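Local atomic coordinates of alpha-L-rhamnosidase (Klebsiella oxytoca, PDB entry 4XHC), a protein that hydrolyses terminal alpha-L-rhamnose residues from rhamnosides as a two-domain family 78 glycoside hydrolase and binds rhamnose in its pocket. Residues T324-W329 with E387-E392. Sequence-based numbering, arbitrary orientation.
Sequences TARELW and ERFEPE
Phe389, in the last turn of its helix, lays its ring against one face of helix 322-340, where Ala325, Arg326 and Trp329 receive it. The far end of the ring meets a buried methyl: CZ lies 3.7 Å from Ala325 CB, while one face takes a CH-pi contact from Arg326 CA, 4.1 Å from the ring centroid. The opposite face carries CB of Arg388, so the ring is sandwiched. Trp329 packs against the base of the same side chain. With CG anti to the backbone N (chi1 159°), its indole reaches out from the helix and receives Phe389 CB over the five-membered ring, 4.2 Å from that centroid; the two aromatic planes lie oblique.

Where 387-392 leaves helical geometry, at Glu390, the contact turns polar. Trp329 NE1 donates to Glu390 OE1 at 3.0 Å in a nearly straight bond (161°). The carboxylate oxygen lies in the indole plane but is met on its anti side, and the two planes stand almost perpendicular. A salt bridge from Arg333 to the same oxygen gives Glu390 a second partner. The looser, exposed side belongs to Arg326, whose chain bends at chi3 and sets its guanidinium nearly upright to the phenyl plane, with Phe389 CE1 over one guanidinium face, off its centre, 4.2 Å from NH2.

Through an aromatic helix end and a polar exit turn, the contact joins helix 322-340 to the junction between helices 368-389 and 391-412 in the (alpha/alpha)6 barrel, with helix 302-319 touching both Ala325 and Arg388, and helix 264-276 packed against Leu328.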
ATOM      1  N   THR A 324      41.660  20.166  -1.554  1.00 70.76           N
ATOM      2  CA  THR A 324      40.514  19.746  -2.350  1.00 67.24           C
ATOM      3  C   THR A 324      40.499  20.495  -3.673  1.00 65.83           C
ATOM      4  O   THR A 324      40.263  19.908  -4.732  1.00 65.32           O
ATOM      5  CB  THR A 324      39.175  19.968  -1.601  1.00 65.53           C
ATOM      6  OG1 THR A 324      39.085  19.068  -0.490  1.00 66.65           O
ATOM      7  CG2 THR A 324      37.980  19.718  -2.512  1.00 62.56           C
ATOM      8  N   ALA A 325      40.747  21.794  -3.616  1.00 66.61           N
ATOM      9  CA  ALA A 325      40.684  22.614  -4.817  1.00 68.03           C
ATOM     10  C   ALA A 325      41.759  22.206  -5.814  1.00 70.19           C
ATOM     11  O   ALA A 325      41.506  22.178  -7.013  1.00 70.82           O
ATOM     12  CB  ALA A 325      40.804  24.086  -4.466  1.00 68.94           C
ATOM     13  N   ARG A 326      42.951  21.886  -5.322  1.00 72.59           N
ATOM     14  CA  ARG A 326      44.017  21.385  -6.188  1.00 75.97           C
ATOM     15  C   ARG A 326      43.672  20.022  -6.787  1.00 73.33           C
ATOM     16  O   ARG A 326      43.951  19.775  -7.948  1.00 74.03           O
ATOM     17  CB  ARG A 326      45.349  21.298  -5.426  1.00 82.85           C
ATOM     18  CG  ARG A 326      46.498  20.657  -6.206  1.00 86.31           C
ATOM     19  CD  ARG A 326      47.783  20.648  -5.396  1.00 91.11           C
ATOM     20  NE  ARG A 326      48.350  21.994  -5.286  1.00 95.69           N
ATOM     21  CZ  ARG A 326      48.338  22.771  -4.193  1.00 97.37           C
ATOM     22  NH1 ARG A 326      47.789  22.371  -3.044  1.00 95.40           N
ATOM     23  NH2 ARG A 326      48.900  23.980  -4.260  1.00 99.32           N
ATOM     24  N   GLU A 327      43.087  19.132  -5.997  1.00 72.40           N
ATOM     25  CA  GLU A 327      42.762  17.790  -6.483  1.00 71.41           C
ATOM     26  C   GLU A 327      41.668  17.824  -7.560  1.00 68.03           C
ATOM     27  O   GLU A 327      41.725  17.085  -8.540  1.00 67.55           O
ATOM     28  CB  GLU A 327      42.356  16.878  -5.314  1.00 72.65           C
ATOM     29  CG  GLU A 327      42.337  15.394  -5.676  1.00 74.48           C
ATOM     30  CD  GLU A 327      42.257  14.465  -4.472  1.00 75.60           C
ATOM     31  OE1 GLU A 327      41.218  14.463  -3.771  1.00 75.25           O
ATOM     32  OE2 GLU A 327      43.225  13.704  -4.250  1.00 77.08           O
ATOM     33  N   LEU A 328      40.694  18.710  -7.389  1.00 65.09           N
ATOM     34  CA  LEU A 328      39.553  18.768  -8.287  1.00 63.41           C
ATOM     35  C   LEU A 328      39.681  19.773  -9.431  1.00 62.18           C
ATOM     36  O   LEU A 328      38.793  19.838 -10.287  1.00 60.64           O
ATOM     37  CB  LEU A 328      38.280  19.063  -7.480  1.00 63.14           C
ATOM     38  CG  LEU A 328      37.853  17.958  -6.505  1.00 63.14           C
ATOM     39  CD1 LEU A 328      36.501  18.283  -5.890  1.00 61.49           C
ATOM     40  CD2 LEU A 328      37.805  16.600  -7.191  1.00 63.51           C
ATOM     41  N   TRP A 329      40.762  20.551  -9.452  1.00 62.76           N
ATOM     42  CA  TRP A 329      40.977  21.540 -10.511  1.00 60.98           C
ATOM     43  C   TRP A 329      40.911  20.931 -11.924  1.00 59.47           C
ATOM     44  O   TRP A 329      40.235  21.479 -12.788  1.00 58.43           O
ATOM     45  CB  TRP A 329      42.287  22.307 -10.282  1.00 64.35           C
ATOM     46  CG  TRP A 329      42.857  22.961 -11.513  1.00 65.94           C
ATOM     47  CD1 TRP A 329      44.046  22.673 -12.112  1.00 67.70           C
ATOM     48  CD2 TRP A 329      42.255  24.006 -12.288  1.00 64.71           C
ATOM     49  NE1 TRP A 329      44.221  23.472 -13.214  1.00 68.34           N
ATOM     50  CE2 TRP A 329      43.136  24.298 -13.343  1.00 66.15           C
ATOM     51  CE3 TRP A 329      41.052  24.714 -12.195  1.00 63.59           C
ATOM     52  CZ2 TRP A 329      42.863  25.275 -14.296  1.00 66.16           C
ATOM     53  CZ3 TRP A 329      40.775  25.678 -13.147  1.00 63.83           C
ATOM     54  CH2 TRP A 329      41.679  25.950 -14.185  1.00 64.89           C
ATOM     55  N   GLU A 387      45.219  30.864 -11.846  1.00 74.55           N
ATOM     56  CA  GLU A 387      46.287  31.681 -11.259  1.00 78.16           C
ATOM     57  C   GLU A 387      47.002  30.946 -10.107  1.00 79.71           C
ATOM     58  O   GLU A 387      48.212  31.079  -9.955  1.00 83.57           O
ATOM     59  CB  GLU A 387      45.754  33.059 -10.802  1.00 79.96           C
ATOM     60  CG  GLU A 387      45.942  34.199 -11.822  1.00 83.15           C
ATOM     61  CD  GLU A 387      44.910  35.337 -11.715  1.00 84.03           C
ATOM     62  OE1 GLU A 387      44.431  35.631 -10.599  1.00 84.60           O
ATOM     63  OE2 GLU A 387      44.571  35.956 -12.758  1.00 83.38           O
ATOM     64  N   ARG A 388      46.266  30.149  -9.329  1.00 78.26           N
ATOM     65  CA  ARG A 388      46.844  29.371  -8.220  1.00 78.91           C
ATOM     66  C   ARG A 388      47.433  28.023  -8.630  1.00 78.26           C
ATOM     67  O   ARG A 388      48.499  27.658  -8.166  1.00 81.31           O
ATOM     68  CB  ARG A 388      45.792  29.087  -7.151  1.00 79.51           C
ATOM     69  CG  ARG A 388      45.135  30.312  -6.551  1.00 80.49           C
ATOM     70  CD  ARG A 388      43.937  29.886  -5.709  1.00 80.54           C
ATOM     71  NE  ARG A 388      43.351  31.006  -4.979  1.00 81.13           N
ATOM     72  CZ  ARG A 388      43.892  31.581  -3.907  1.00 83.62           C
ATOM     73  NH1 ARG A 388      45.055  31.152  -3.411  1.00 85.64           N
ATOM     74  NH2 ARG A 388      43.266  32.598  -3.329  1.00 83.61           N
ATOM     75  N   PHE A 389      46.727  27.268  -9.468  1.00 76.02           N
ATOM     76  CA  PHE A 389      47.093  25.873  -9.745  1.00 74.79           C
ATOM     77  C   PHE A 389      47.706  25.603 -11.123  1.00 75.58           C
ATOM     78  O   PHE A 389      48.262  24.527 -11.336  1.00 75.59           O
ATOM     79  CB  PHE A 389      45.868  24.982  -9.561  1.00 72.29           C
ATOM     80  CG  PHE A 389      45.174  25.179  -8.245  1.00 70.72           C
ATOM     81  CD1 PHE A 389      45.849  24.965  -7.053  1.00 72.34           C
ATOM     82  CD2 PHE A 389      43.848  25.573  -8.198  1.00 67.82           C
ATOM     83  CE1 PHE A 389      45.213  25.142  -5.839  1.00 71.98           C
ATOM     84  CE2 PHE A 389      43.205  25.752  -6.986  1.00 67.59           C
ATOM     85  CZ  PHE A 389      43.888  25.536  -5.804  1.00 70.00           C
ATOM     86  N   GLU A 390      47.615  26.565 -12.044  1.00 75.65           N
ATOM     87  CA  GLU A 390      48.168  26.412 -13.400  1.00 76.32           C
ATOM     88  C   GLU A 390      48.363  27.789 -14.073  1.00 76.83           C
ATOM     89  O   GLU A 390      47.652  28.125 -15.019  1.00 75.29           O
ATOM     90  CB  GLU A 390      47.252  25.498 -14.237  1.00 73.43           C
ATOM     91  CG  GLU A 390      47.921  24.861 -15.455  1.00 74.78           C
ATOM     92  CD  GLU A 390      47.041  23.836 -16.159  1.00 73.35           C
ATOM     93  OE1 GLU A 390      46.157  23.248 -15.512  1.00 73.25           O
ATOM     94  OE2 GLU A 390      47.215  23.609 -17.370  1.00 73.65           O
ATOM     95  N   PRO A 391      49.334  28.591 -13.582  1.00 78.32           N
ATOM     96  CA  PRO A 391      49.479  30.005 -13.987  1.00 78.39           C
ATOM     97  C   PRO A 391      49.618  30.212 -15.490  1.00 79.21           C
ATOM     98  O   PRO A 391      49.129  31.208 -16.027  1.00 77.00           O
ATOM     99  CB  PRO A 391      50.764  30.449 -13.288  1.00 81.03           C
ATOM    100  CG  PRO A 391      50.974  29.477 -12.187  1.00 81.80           C
ATOM    101  CD  PRO A 391      50.395  28.176 -12.652  1.00 80.06           C
ATOM    102  N   GLU A 392      50.277  29.266 -16.152  1.00 82.43           N
ATOM    103  CA  GLU A 392      50.562  29.365 -17.583  1.00 85.28           C
ATOM    104  C   GLU A 392      49.299  29.356 -18.454  1.00 82.03           C
ATOM    105  O   GLU A 392      49.239  29.984 -19.512  1.00 81.12           O
ATOM    106  CB  GLU A 392      51.517  28.229 -17.983  1.00 88.11           C
ATOM    107  CG  GLU A 392      52.363  28.524 -19.221  1.00 92.01           C
ATOM    108  CD  GLU A 392      53.241  29.744 -19.019  1.00 95.23           C
ATOM    109  OE1 GLU A 392      54.377  29.554 -18.532  1.00 97.86           O
ATOM    110  OE2 GLU A 392      52.788  30.884 -19.310  1.00 94.51           O
TER